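Local coordinates for alkaline serine protease (Thermobifida fusca, PDB 2PFE), which probably cleaves peptide bonds as a chymotrypsin-fold serine endopeptidase of the alpha-lytic protease type, this chain being its mature protease domain, at residues Val75-Gly80 / Thr104-Gly109; Lys114-Arg119 / Leu128-Ala133; Ser44-Thr49 / Val63-Ala68. All blocks are in the same frame, centred on the assembly; numbering follows the deposited sequence.

Overall arrangement
Contact 3 closes first along the chain, then contact 1, then contact 2. Contact 3 pairs two strands of the six-stranded sheet that also carries strand 27-32, whereas contacts 1 and 2 reach a closed barrel in which strands 105-113 and 128-131 are neighbours. The centres of contacts 1 and 2 are about 20 Å apart, and these contacts touch where Gly109 CA packs on Thr132 OG1 at 3.3 Å. Contacts 2 and 3 lie on opposite sides of the chain's centre, nearest atoms about 17 Å apart. Contact 2 comes closest to the predicted charge relay, with the Leu128 side chain about 5 Å from that of Asp59 and about 9 Å from the bound 4-(2-aminoethyl)benzenesulfonyl fluoride.

Contact 1: Val75-Gly80 / Thr104-Gly109; sequences VNRYNG and TGWRCG
Arg77 lies flat over one face of the Trp106 indole, and this stack carries the contact. The guanidinium and ring planes are 7° apart with centres separated by 3.7 Å. The arginine's two halves meet different rings: CZ stands over the five-membered ring, 26° off the normal, while the CD methylene makes a CH-pi contact 3.6 Å from the centroid of the six-membered ring, over its face. The bend of the arginine at chi2 (59°), after CG has left anti to the backbone N, turns the chain back so that CD, NE and CZ run across the indole. Over the guanidinium's other face, offset toward its rim, comes Asn79 ND2.

Val75 meets the same tryptophan differently. Its CG1 sits at the ring edge, in plane, 4.0 Å from Trp106 CZ3.

The second aromatic, Tyr78, is met face-on by a backbone carbon: Gly105 CA makes a CH-pi contact 3.6 Å from the ring centroid. A CB at Gly105 would come tight against Tyr78 CB, and its positive phi also favours glycine. The turn that delivers Tyr78 is an Asx turn, in which Tyr78 N donates to Asn76 OD1 at 2.8 Å from above the carbonyl plane. Asn76 ND2 lies over the opposite face of the tyrosine ring, and the phenol OH is hydrogen-bonded to Gly6 O.

These contacts fasten the turn after strand 74-76 to the start of barrel strand 105-113, away from the predicted charge-relay residues. Arg77 NE and Trp106 NE1, 3.5 Å apart, are both donors and cannot hydrogen-bond to each other; it is the stacked geometry that supports an attraction of cation-pi and dispersion character between the arginine and the indole.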
ATOM      1  N   VAL A  75      10.560   1.067   4.273  1.00  3.65           N
ATOM      2  CA  VAL A  75       9.682  -0.100   4.126  1.00  4.14           C
ATOM      3  C   VAL A  75      10.323  -1.283   4.854  1.00  4.64           C
ATOM      4  O   VAL A  75      11.543  -1.462   4.805  1.00  4.67           O
ATOM      5  CB  VAL A  75       9.436  -0.436   2.628  1.00  4.55           C
ATOM      6  CG1 VAL A  75       8.802  -1.828   2.471  1.00  5.65           C
ATOM      7  CG2 VAL A  75       8.557   0.650   1.962  1.00  5.51           C
ATOM      8  N   ASN A  76       9.498  -2.071   5.541  1.00  4.02           N
ATOM      9  CA  ASN A  76       9.979  -3.242   6.271  1.00  4.44           C
ATOM     10  C   ASN A  76      10.332  -4.368   5.295  1.00  4.76           C
ATOM     11  O   ASN A  76       9.506  -4.766   4.452  1.00  5.08           O
ATOM     12  CB  ASN A  76       8.918  -3.678   7.281  1.00  4.80           C
ATOM     13  CG  ASN A  76       9.447  -4.652   8.314  1.00  5.17           C
ATOM     14  OD1 ASN A  76      10.470  -5.311   8.114  1.00  7.11           O
ATOM     15  ND2 ASN A  76       8.722  -4.773   9.417  1.00  5.65           N
ATOM     16  N   ARG A  77      11.571  -4.845   5.403  1.00  4.96           N
ATOM     17  CA  ARG A  77      12.089  -5.881   4.527  1.00  6.54           C
ATOM     18  C   ARG A  77      11.795  -7.274   5.089  1.00  6.99           C
ATOM     19  O   ARG A  77      11.930  -8.278   4.393  1.00  7.93           O
ATOM     20  CB  ARG A  77      13.590  -5.624   4.300  1.00  6.21           C
ATOM     21  CG  ARG A  77      14.369  -6.668   3.522  1.00  9.04           C
ATOM     22  CD  ARG A  77      13.784  -6.863   2.124  1.00  9.64           C
ATOM     23  NE  ARG A  77      14.590  -7.779   1.316  1.00 12.61           N
ATOM     24  CZ  ARG A  77      14.549  -9.107   1.389  1.00 14.31           C
ATOM     25  NH1 ARG A  77      13.751  -9.720   2.254  1.00 14.64           N
ATOM     26  NH2 ARG A  77      15.337  -9.831   0.603  1.00 16.29           N
ATOM     27  N   TYR A  78      11.385  -7.313   6.355  1.00  7.94           N
ATOM     28  CA  TYR A  78      10.972  -8.538   7.051  1.00  8.36           C
ATOM     29  C   TYR A  78      12.069  -9.568   7.245  1.00  9.38           C
ATOM     30  O   TYR A  78      11.807 -10.760   7.420  1.00 10.79           O
ATOM     31  CB  TYR A  78       9.683  -9.129   6.458  1.00  7.50           C
ATOM     32  CG  TYR A  78       8.494  -8.389   6.994  1.00  7.12           C
ATOM     33  CD1 TYR A  78       7.865  -7.398   6.241  1.00  5.82           C
ATOM     34  CD2 TYR A  78       8.029  -8.638   8.282  1.00  6.50           C
ATOM     35  CE1 TYR A  78       6.770  -6.694   6.751  1.00  5.29           C
ATOM     36  CE2 TYR A  78       6.958  -7.941   8.814  1.00  5.61           C
ATOM     37  CZ  TYR A  78       6.305  -6.983   8.033  1.00  6.67           C
ATOM     38  OH  TYR A  78       5.245  -6.314   8.595  1.00  6.41           O
ATOM     39  N   ASN A  79      13.305  -9.083   7.253  1.00  9.78           N
ATOM     40  CA  ASN A  79      14.456  -9.901   7.662  1.00  9.99           C
ATOM     41  C   ASN A  79      15.262  -9.257   8.789  1.00 10.26           C
ATOM     42  O   ASN A  79      16.430  -9.580   8.981  1.00 10.28           O
ATOM     43  CB  ASN A  79      15.363 -10.175   6.466  1.00 10.67           C
ATOM     44  CG  ASN A  79      15.897  -8.912   5.840  1.00  9.74           C
ATOM     45  OD1 ASN A  79      15.637  -7.792   6.308  1.00 12.17           O
ATOM     46  ND2 ASN A  79      16.636  -9.078   4.753  1.00 14.53           N
ATOM     47  N   GLY A  80      14.629  -8.346   9.520  1.00  9.98           N
ATOM     48  CA  GLY A  80      15.301  -7.614  10.593  1.00  9.53           C
ATOM     49  C   GLY A  80      15.537  -6.166  10.201  1.00  8.96           C
ATOM     50  O   GLY A  80      15.765  -5.313  11.075  1.00  9.57           O
ATOM     51  N   THR A 104       2.268 -11.628   5.588  1.00  4.61           N
ATOM     52  CA  THR A 104       3.200 -12.518   4.894  1.00  4.99           C
ATOM     53  C   THR A 104       4.628 -11.985   4.741  1.00  5.48           C
ATOM     54  O   THR A 104       5.458 -12.649   4.122  1.00  5.74           O
ATOM     55  CB  THR A 104       2.671 -12.915   3.524  1.00  5.17           C
ATOM     56  OG1 THR A 104       2.527 -11.745   2.707  1.00  4.71           O
ATOM     57  CG2 THR A 104       1.344 -13.657   3.662  1.00  5.04           C
ATOM     58  N   GLY A 105       4.897 -10.797   5.283  1.00  3.77           N
ATOM     59  CA  GLY A 105       6.222 -10.199   5.176  1.00  4.32           C
ATOM     60  C   GLY A 105       6.547  -9.705   3.779  1.00  4.13           C
ATOM     61  O   GLY A 105       5.733  -9.029   3.142  1.00  4.42           O
ATOM     62  N   TRP A 106       7.737 -10.069   3.307  1.00  5.37           N
ATOM     63  CA  TRP A 106       8.280  -9.654   2.007  1.00  5.47           C
ATOM     64  C   TRP A 106       8.139 -10.758   0.995  1.00  6.13           C
ATOM     65  O   TRP A 106       8.590 -11.898   1.217  1.00  6.54           O
ATOM     66  CB  TRP A 106       9.760  -9.306   2.202  1.00  6.01           C
ATOM     67  CG  TRP A 106      10.507  -8.737   1.037  1.00  6.11           C
ATOM     68  CD1 TRP A 106      11.288  -9.417   0.159  1.00  7.47           C
ATOM     69  CD2 TRP A 106      10.613  -7.350   0.687  1.00  5.18           C
ATOM     70  NE1 TRP A 106      11.868  -8.542  -0.741  1.00  7.65           N
ATOM     71  CE2 TRP A 106      11.475  -7.267  -0.431  1.00  6.97           C
ATOM     72  CE3 TRP A 106      10.067  -6.171   1.209  1.00  6.20           C
ATOM     73  CZ2 TRP A 106      11.794  -6.048  -1.043  1.00  6.92           C
ATOM     74  CZ3 TRP A 106      10.392  -4.960   0.609  1.00  8.68           C
ATOM     75  CH2 TRP A 106      11.241  -4.911  -0.508  1.00  6.80           C
ATOM     76  N   ARG A 107       7.442 -10.431  -0.099  1.00  5.12           N
ATOM     77  CA  ARG A 107       7.178 -11.398  -1.167  1.00  5.55           C
ATOM     78  C   ARG A 107       7.385 -10.743  -2.516  1.00  5.20           C
ATOM     79  O   ARG A 107       7.021  -9.582  -2.707  1.00  5.97           O
ATOM     80  CB  ARG A 107       5.743 -11.956  -1.104  1.00  4.95           C
ATOM     81  CG  ARG A 107       5.379 -12.606   0.232  1.00  5.55           C
ATOM     82  CD  ARG A 107       6.086 -13.929   0.473  1.00  5.31           C
ATOM     83  NE  ARG A 107       5.818 -14.338   1.839  1.00  6.55           N
ATOM     84  CZ  ARG A 107       5.810 -15.594   2.270  1.00  7.72           C
ATOM     85  NH1 ARG A 107       6.052 -16.592   1.420  1.00  9.52           N
ATOM     86  NH2 ARG A 107       5.553 -15.829   3.557  1.00  9.11           N
ATOM     87  N   CYS A 108       7.967 -11.489  -3.447  1.00  5.57           N
ATOM     88  CA  CYS A 108       8.289 -10.923  -4.748  1.00  5.21           C
ATOM     89  C   CYS A 108       7.682 -11.652  -5.930  1.00  4.13           C
ATOM     90  O   CYS A 108       7.220 -12.786  -5.833  1.00  5.76           O
ATOM     91  CB  CYS A 108       9.800 -10.864  -4.933  1.00  5.72           C
ATOM     92  SG  CYS A 108      10.661 -10.015  -3.578  1.00  7.83           S
ATOM     93  N   GLY A 109       7.695 -10.974  -7.058  1.00  3.83           N
ATOM     94  CA  GLY A 109       7.150 -11.533  -8.263  1.00  4.27           C
ATOM     95  C   GLY A 109       7.464 -10.634  -9.425  1.00  3.97           C
ATOM     96  O   GLY A 109       8.425  -9.882  -9.400  1.00  5.61           O
TER

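Contact 2: Lys114-Arg119 / Leu128-Ala133; sequences KNQTVR and LTRTTA. With GOL (glycerol), chain E.
Gln116 and Leu128 form an antiparallel hydrogen-bonded pair: Gln116 N donates to Leu128 O at 2.8 Å, and Leu128 N returns a bond to Gln116 O at 3.0 Å. Asn115 faces Leu128 as well, which makes a G1 beta bulge; its N is 3.1 Å from Leu128 O but at a poor angle, and donates instead to a water that also hydrogen-bonds Thr129 OG1.

Val118 CG2 meets Leu128 CD1 at 3.9 Å, the two side chains crossing at about a right angle. Lys114 runs beside Thr129, pointing the same way, with its NZ salt-bridged to Glu90. On the remaining polar side, Gln116 and Arg130 share a glycerol, probably from the crystallisation liquor: its O1 donates to Gln116 OE1 at 2.7 Å and accepts from Arg130 NH1, 2.8 Å away; O1 lies in the plane of the Arg130 guanidinium.

In Gln116, CG leaves anti to the carbonyl carbon, and a bend at chi2 (-63°) folds the chain back until NE2 reaches Lys114 O at 3.0 Å, nearly straight at 176°. Lys114 O lies in the amide plane, NE2 above the Lys114 carbonyl plane. That bond fixes the rotation of the amide and leaves OE1 directed at the glycerol. Leucine in place of Gln116 would probably leave Lys114 O without this donor and the glycerol hydroxyl without its acceptor.

Further out, Arg130 NE is held by Gln112 OE1, and Phe168 packs on both Val118 and Arg130. The chain turns a corner at residues 114-115, and the short axes of 116-119 and 128-131 run at 88°. The former pairs onward with strand 123-126, the latter lies between strands 105-113 and 164-171 of the barrel.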
ATOM      1  N   LYS A 114      -0.818  -4.184 -16.761  1.00  4.09           N
ATOM      2  CA  LYS A 114      -1.286  -2.962 -16.134  1.00  3.86           C
ATOM      3  C   LYS A 114      -2.707  -2.632 -16.575  1.00  4.41           C
ATOM      4  O   LYS A 114      -3.248  -3.205 -17.524  1.00  5.06           O
ATOM      5  CB  LYS A 114      -0.342  -1.794 -16.458  1.00  4.13           C
ATOM      6  CG  LYS A 114       1.065  -1.989 -15.921  1.00  3.83           C
ATOM      7  CD  LYS A 114       1.935  -0.815 -16.269  1.00  2.99           C
ATOM      8  CE  LYS A 114       3.340  -0.996 -15.678  1.00  2.05           C
ATOM      9  NZ  LYS A 114       4.319   0.064 -16.072  1.00  4.63           N
ATOM     10  N   ASN A 115      -3.305  -1.689 -15.872  1.00  3.52           N
ATOM     11  CA  ASN A 115      -4.640  -1.192 -16.220  1.00  4.24           C
ATOM     12  C   ASN A 115      -5.701  -2.294 -16.275  1.00  4.28           C
ATOM     13  O   ASN A 115      -6.537  -2.336 -17.199  1.00  5.02           O
ATOM     14  CB  ASN A 115      -4.641  -0.348 -17.505  1.00  5.47           C
ATOM     15  CG  ASN A 115      -5.806   0.613 -17.543  1.00  9.47           C
ATOM     16  OD1 ASN A 115      -6.331   1.007 -16.487  1.00 11.60           O
ATOM     17  ND2 ASN A 115      -6.224   1.007 -18.755  1.00 13.15           N
ATOM     18  N   GLN A 116      -5.672  -3.172 -15.275  1.00  4.12           N
ATOM     19  CA  GLN A 116      -6.577  -4.303 -15.195  1.00  4.70           C
ATOM     20  C   GLN A 116      -7.781  -3.996 -14.333  1.00  4.23           C
ATOM     21  O   GLN A 116      -7.667  -3.251 -13.347  1.00  4.62           O
ATOM     22  CB  GLN A 116      -5.858  -5.517 -14.606  1.00  5.25           C
ATOM     23  CG  GLN A 116      -4.723  -5.976 -15.465  1.00  6.07           C
ATOM     24  CD  GLN A 116      -5.188  -6.439 -16.813  1.00  7.78           C
ATOM     25  OE1 GLN A 116      -5.870  -7.453 -16.933  1.00 10.51           O
ATOM     26  NE2 GLN A 116      -4.860  -5.670 -17.840  1.00  7.73           N
ATOM     27  N   THR A 117      -8.913  -4.589 -14.718  1.00  4.94           N
ATOM     28  CA  THR A 117     -10.182  -4.417 -14.021  1.00  4.41           C
ATOM     29  C   THR A 117     -10.498  -5.679 -13.256  1.00  4.79           C
ATOM     30  O   THR A 117     -10.396  -6.776 -13.818  1.00  5.06           O
ATOM     31  CB  THR A 117     -11.284  -4.179 -15.039  1.00  3.88           C
ATOM     32  OG1 THR A 117     -11.061  -2.913 -15.661  1.00  5.66           O
ATOM     33  CG2 THR A 117     -12.670  -4.219 -14.368  1.00  7.37           C
ATOM     34  N   VAL A 118     -10.817  -5.538 -11.963  1.00  5.16           N
ATOM     35  CA  VAL A 118     -11.207  -6.681 -11.136  1.00  6.69           C
ATOM     36  C   VAL A 118     -12.590  -6.418 -10.533  1.00  5.85           C
ATOM     37  O   VAL A 118     -12.828  -5.338  -9.980  1.00  5.53           O
ATOM     38  CB  VAL A 118     -10.168  -6.910 -10.010  1.00  6.83           C
ATOM     39  CG1 VAL A 118     -10.552  -8.076  -9.097  1.00  9.52           C
ATOM     40  CG2 VAL A 118      -8.777  -7.136 -10.618  1.00  8.25           C
ATOM     41  N   ARG A 119     -13.498  -7.386 -10.681  1.00  7.28           N
ATOM     42  CA  ARG A 119     -14.867  -7.268 -10.166  1.00  8.53           C
ATOM     43  C   ARG A 119     -14.918  -7.803  -8.725  1.00  8.74           C
ATOM     44  O   ARG A 119     -15.414  -8.908  -8.502  1.00 10.25           O
ATOM     45  CB  ARG A 119     -15.922  -7.981 -11.081  1.00  8.29           C
ATOM     46  CG  ARG A 119     -15.733  -7.795 -12.627  1.00 10.78           C
ATOM     47  CD  ARG A 119     -17.036  -7.757 -13.449  1.00 11.98           C
ATOM     48  NE  ARG A 119     -17.012  -8.395 -14.785  1.00 17.04           N
ATOM     49  CZ  ARG A 119     -15.982  -8.465 -15.643  1.00 17.21           C
ATOM     50  NH1 ARG A 119     -14.800  -7.919 -15.377  1.00 17.52           N
ATOM     51  NH2 ARG A 119     -16.152  -9.076 -16.815  1.00 19.79           N
ATOM     52  N   LEU A 128      -5.694  -1.401 -12.157  1.00  3.17           N
ATOM     53  CA  LEU A 128      -4.804  -2.181 -11.297  1.00  4.01           C
ATOM     54  C   LEU A 128      -3.690  -2.862 -12.069  1.00  3.69           C
ATOM     55  O   LEU A 128      -3.826  -3.214 -13.231  1.00  4.31           O
ATOM     56  CB  LEU A 128      -5.593  -3.234 -10.546  1.00  4.79           C
ATOM     57  CG  LEU A 128      -6.671  -2.718  -9.588  1.00  4.27           C
ATOM     58  CD1 LEU A 128      -7.450  -3.882  -8.988  1.00  7.12           C
ATOM     59  CD2 LEU A 128      -6.085  -1.814  -8.530  1.00  7.65           C
ATOM     60  N   THR A 129      -2.586  -3.098 -11.373  1.00  3.13           N
ATOM     61  CA  THR A 129      -1.476  -3.838 -11.956  1.00  3.22           C
ATOM     62  C   THR A 129      -1.437  -5.243 -11.381  1.00  3.61           C
ATOM     63  O   THR A 129      -1.378  -5.396 -10.165  1.00  3.56           O
ATOM     64  CB  THR A 129      -0.148  -3.115 -11.666  1.00  3.09           C
ATOM     65  OG1 THR A 129      -0.195  -1.819 -12.277  1.00  4.01           O
ATOM     66  CG2 THR A 129       1.048  -3.901 -12.228  1.00  3.93           C
ATOM     67  N   ARG A 130      -1.504  -6.241 -12.260  1.00  3.48           N
ATOM     68  CA  ARG A 130      -1.460  -7.654 -11.881  1.00  3.03           C
ATOM     69  C   ARG A 130      -0.009  -8.110 -11.765  1.00  3.67           C
ATOM     70  O   ARG A 130       0.825  -7.786 -12.629  1.00  3.40           O
ATOM     71  CB  ARG A 130      -2.224  -8.508 -12.912  1.00  2.63           C
ATOM     72  CG  ARG A 130      -2.252  -9.947 -12.548  1.00  4.80           C
ATOM     73  CD  ARG A 130      -3.044 -10.741 -13.562  1.00  5.70           C
ATOM     74  NE  ARG A 130      -2.221 -11.152 -14.709  1.00  9.64           N
ATOM     75  CZ  ARG A 130      -2.516 -10.924 -15.990  1.00  8.94           C
ATOM     76  NH1 ARG A 130      -3.615 -10.266 -16.345  1.00 10.10           N
ATOM     77  NH2 ARG A 130      -1.704 -11.359 -16.936  1.00  8.84           N
ATOM     78  N   THR A 131       0.296  -8.843 -10.698  1.00  3.24           N
ATOM     79  CA  THR A 131       1.619  -9.435 -10.515  1.00  3.33           C
ATOM     80  C   THR A 131       1.515 -10.899 -10.117  1.00  3.16           C
ATOM     81  O   THR A 131       0.467 -11.365  -9.678  1.00  3.48           O
ATOM     82  CB  THR A 131       2.456  -8.721  -9.415  1.00  3.87           C
ATOM     83  OG1 THR A 131       2.134  -9.255  -8.122  1.00  5.89           O
ATOM     84  CG2 THR A 131       2.225  -7.194  -9.410  1.00  4.95           C
ATOM     85  N   THR A 132       2.644 -11.593 -10.207  1.00  3.33           N
ATOM     86  CA  THR A 132       2.725 -12.965  -9.760  1.00  3.95           C
ATOM     87  C   THR A 132       3.094 -13.136  -8.283  1.00  4.64           C
ATOM     88  O   THR A 132       3.238 -14.277  -7.848  1.00  4.81           O
ATOM     89  CB  THR A 132       3.780 -13.729 -10.551  1.00  3.73           C
ATOM     90  OG1 THR A 132       5.062 -13.110 -10.329  1.00  4.02           O
ATOM     91  CG2 THR A 132       3.424 -13.797 -12.060  1.00  4.84           C
ATOM     92  N   ALA A 133       3.262 -12.042  -7.520  1.00  4.66           N
ATOM     93  CA  ALA A 133       3.507 -12.156  -6.088  1.00  5.27           C
ATOM     94  C   ALA A 133       2.264 -12.604  -5.335  1.00  5.51           C
ATOM     95  O   ALA A 133       1.153 -12.348  -5.793  1.00  5.44           O
ATOM     96  CB  ALA A 133       3.995 -10.822  -5.538  1.00  4.45           C
TER
HETATM   97  C1  GOL E 403      -6.922 -10.087 -14.528  1.00 14.03           C
HETATM   98  O1  GOL E 403      -5.813  -9.327 -14.946  1.00 12.98           O
HETATM   99  C2  GOL E 403      -8.031  -9.140 -14.101  1.00 16.05           C
HETATM  100  O2  GOL E 403      -8.333  -8.203 -15.105  1.00 14.71           O
HETATM  101  C3  GOL E 403      -9.283  -9.951 -13.848  1.00 19.91           C
HETATM  102  O3  GOL E 403     -10.148  -9.199 -13.029  1.00 23.03           O
HETATM  103  O   HOH W   1      -2.135  -0.456 -13.621  1.00  2.00           O

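Contact 3: Ser44-Thr49 / Val63-Ala68; sequences SSPSGT and VRITSA
Thr49 and Arg64 pair across the beta hairpin formed by strands 48-54 and 60-65, in the sheet of the chymotrypsin-type fold that also includes strand 27-32. Two backbone bonds define this antiparallel hydrogen-bonded pair: Arg64 N donates to Thr49 O at 2.8 Å, and Thr49 N donates to Arg64 O at 3.0 Å. Thr49 O receives a further CA-H...O contact from Val63 CA at 3.4 Å.

Ile65 can be followed outward from the backbone. Its CB stands 3.9 Å from Ser47 O. At CB the chain divides: CG2, anti to the carbonyl carbon, reaches across to Pro46 CG at 4.1 Å, while CG1 is set between the backbone N and the carbonyl carbon (chi1 60°), a course that takes CD1 away from the partner segment. Beyond the two segments, Ile3 packs on both Pro46 and Ile65, and Thr28 of the adjoining strand also meets Ile65. Pro46 follows a cis peptide bond, and where its CG touches Ile65 CG2 the two side chains cross obliquely.

Val63 CG1 lies 4.1 Å from Gly48 CA. A CB at Gly48 would clash with both this methyl and Arg64 O, so this approach of the strands probably calls for glycine.

Beyond the Thr49-Arg64 pair a water bridges the two segments. It donates to Ser47 O and accepts from both Thr66 N and Thr66 OG1, three bonds on one molecule. The Thr66 hydroxyl has a second role in an ST turn, its OG1 accepting from Ala68 N at 3.3 Å with an N-H...acceptor angle of 155°.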
ATOM      1  N   SER A  44      -6.006   2.904  14.603  1.00 10.65           N
ATOM      2  CA  SER A  44      -5.113   2.862  15.749  1.00 11.93           C
ATOM      3  C   SER A  44      -3.827   2.116  15.410  1.00 12.46           C
ATOM      4  O   SER A  44      -3.773   1.365  14.422  1.00 12.41           O
ATOM      5  CB  SER A  44      -5.827   2.266  16.969  1.00 12.16           C
ATOM      6  OG  SER A  44      -6.395   1.005  16.663  1.00 13.31           O
ATOM      7  N   SER A  45      -2.790   2.352  16.213  1.00 12.84           N
ATOM      8  CA  SER A  45      -1.438   1.810  15.989  1.00 13.85           C
ATOM      9  C   SER A  45      -0.983   1.916  14.523  1.00 13.54           C
ATOM     10  O   SER A  45      -0.830   0.896  13.846  1.00 14.38           O
ATOM     11  CB  SER A  45      -1.317   0.361  16.499  1.00 14.31           C
ATOM     12  OG  SER A  45      -1.931   0.172  17.762  1.00 16.48           O
ATOM     13  N   PRO A  46      -0.734   3.141  14.028  1.00 12.37           N
ATOM     14  CA  PRO A  46      -0.824   4.446  14.694  1.00 11.61           C
ATOM     15  C   PRO A  46      -2.224   5.068  14.765  1.00 10.65           C
ATOM     16  O   PRO A  46      -3.087   4.797  13.917  1.00 10.62           O
ATOM     17  CB  PRO A  46       0.063   5.324  13.813  1.00 11.58           C
ATOM     18  CG  PRO A  46      -0.115   4.766  12.463  1.00 12.77           C
ATOM     19  CD  PRO A  46      -0.230   3.282  12.648  1.00 12.82           C
ATOM     20  N   SER A  47      -2.432   5.924  15.762  1.00  9.49           N
ATOM     21  CA  SER A  47      -3.641   6.731  15.830  1.00  9.00           C
ATOM     22  C   SER A  47      -3.713   7.602  14.591  1.00  8.47           C
ATOM     23  O   SER A  47      -2.747   8.274  14.220  1.00  8.49           O
ATOM     24  CB  SER A  47      -3.654   7.604  17.083  1.00  8.95           C
ATOM     25  OG  SER A  47      -3.729   6.806  18.254  1.00 10.79           O
ATOM     26  N   GLY A  48      -4.859   7.563  13.928  1.00  7.68           N
ATOM     27  CA  GLY A  48      -5.058   8.369  12.741  1.00  6.69           C
ATOM     28  C   GLY A  48      -6.494   8.336  12.296  1.00  6.17           C
ATOM     29  O   GLY A  48      -7.346   7.738  12.947  1.00  6.15           O
ATOM     30  N   THR A  49      -6.756   9.001  11.182  1.00  5.45           N
ATOM     31  CA  THR A  49      -8.072   8.989  10.566  1.00  5.71           C
ATOM     32  C   THR A  49      -7.867   8.869   9.073  1.00  5.72           C
ATOM     33  O   THR A  49      -6.933   9.456   8.520  1.00  6.37           O
ATOM     34  CB  THR A  49      -8.851  10.281  10.882  1.00  5.65           C
ATOM     35  OG1 THR A  49      -8.949  10.425  12.303  1.00  6.27           O
ATOM     36  CG2 THR A  49     -10.251  10.234  10.302  1.00  7.29           C
ATOM     37  N   VAL A  63      -4.169   7.817   5.225  1.00  4.02           N
ATOM     38  CA  VAL A  63      -4.470   8.014   6.636  1.00  3.96           C
ATOM     39  C   VAL A  63      -3.640   9.177   7.164  1.00  4.22           C
ATOM     40  O   VAL A  63      -2.425   9.183   7.002  1.00  4.07           O
ATOM     41  CB  VAL A  63      -4.178   6.719   7.441  1.00  3.49           C
ATOM     42  CG1 VAL A  63      -4.239   6.988   8.963  1.00  4.41           C
ATOM     43  CG2 VAL A  63      -5.174   5.619   7.024  1.00  4.06           C
ATOM     44  N   ARG A  64      -4.300  10.166   7.764  1.00  4.38           N
ATOM     45  CA  ARG A  64      -3.583  11.231   8.451  1.00  5.19           C
ATOM     46  C   ARG A  64      -3.296  10.791   9.875  1.00  4.88           C
ATOM     47  O   ARG A  64      -4.190  10.358  10.603  1.00  4.83           O
ATOM     48  CB  ARG A  64      -4.369  12.547   8.434  1.00  4.54           C
ATOM     49  CG  ARG A  64      -3.560  13.778   8.889  1.00  6.55           C
ATOM     50  CD  ARG A  64      -4.408  15.070   8.911  1.00  7.29           C
ATOM     51  NE  ARG A  64      -5.516  15.071   7.947  1.00 13.77           N
ATOM     52  CZ  ARG A  64      -5.582  15.786   6.817  1.00 15.08           C
ATOM     53  NH1 ARG A  64      -4.598  16.612   6.444  1.00 14.95           N
ATOM     54  NH2 ARG A  64      -6.657  15.675   6.046  1.00 15.24           N
ATOM     55  N   ILE A  65      -2.034  10.897  10.252  1.00  5.22           N
ATOM     56  CA  ILE A  65      -1.595  10.493  11.596  1.00  5.18           C
ATOM     57  C   ILE A  65      -1.501  11.701  12.548  1.00  5.75           C
ATOM     58  O   ILE A  65      -1.774  12.835  12.142  1.00  5.86           O
ATOM     59  CB  ILE A  65      -0.256   9.724  11.538  1.00  5.50           C
ATOM     60  CG1 ILE A  65       0.836  10.608  10.920  1.00  5.23           C
ATOM     61  CG2 ILE A  65      -0.422   8.440  10.721  1.00  5.07           C
ATOM     62  CD1 ILE A  65       2.249  10.087  11.117  1.00  6.57           C
ATOM     63  N   THR A  66      -1.129  11.442  13.804  1.00  6.18           N
ATOM     64  CA  THR A  66      -1.004  12.490  14.820  1.00  6.97           C
ATOM     65  C   THR A  66       0.470  12.680  15.163  1.00  6.98           C
ATOM     66  O   THR A  66       1.339  11.987  14.622  1.00  6.88           O
ATOM     67  CB  THR A  66      -1.817  12.150  16.098  1.00  7.08           C
ATOM     68  OG1 THR A  66      -1.162  11.096  16.824  1.00  8.91           O
ATOM     69  CG2 THR A  66      -3.244  11.721  15.745  1.00  7.73           C
ATOM     70  N   SER A  67       0.746  13.617  16.069  1.00  7.17           N
ATOM     71  CA  SER A  67       2.108  13.891  16.524  1.00  7.88           C
ATOM     72  C   SER A  67       2.747  12.708  17.264  1.00  8.12           C
ATOM     73  O   SER A  67       3.967  12.669  17.443  1.00  8.63           O
ATOM     74  CB  SER A  67       2.109  15.129  17.430  1.00  7.65           C
ATOM     75  OG  SER A  67       1.271  14.928  18.555  1.00  8.71           O
ATOM     76  N   ALA A  68       1.921  11.754  17.696  1.00  8.53           N
ATOM     77  CA  ALA A  68       2.395  10.578  18.424  1.00  8.62           C
ATOM     78  C   ALA A  68       3.208   9.624  17.545  1.00  8.87           C
ATOM     79  O   ALA A  68       3.847   8.703  18.056  1.00  9.33           O
ATOM     80  CB  ALA A  68       1.224   9.848  19.057  1.00  9.12           C
TER
HETATM   81  O   HOH W   2      -0.508   9.059  15.222  1.00 14.49           O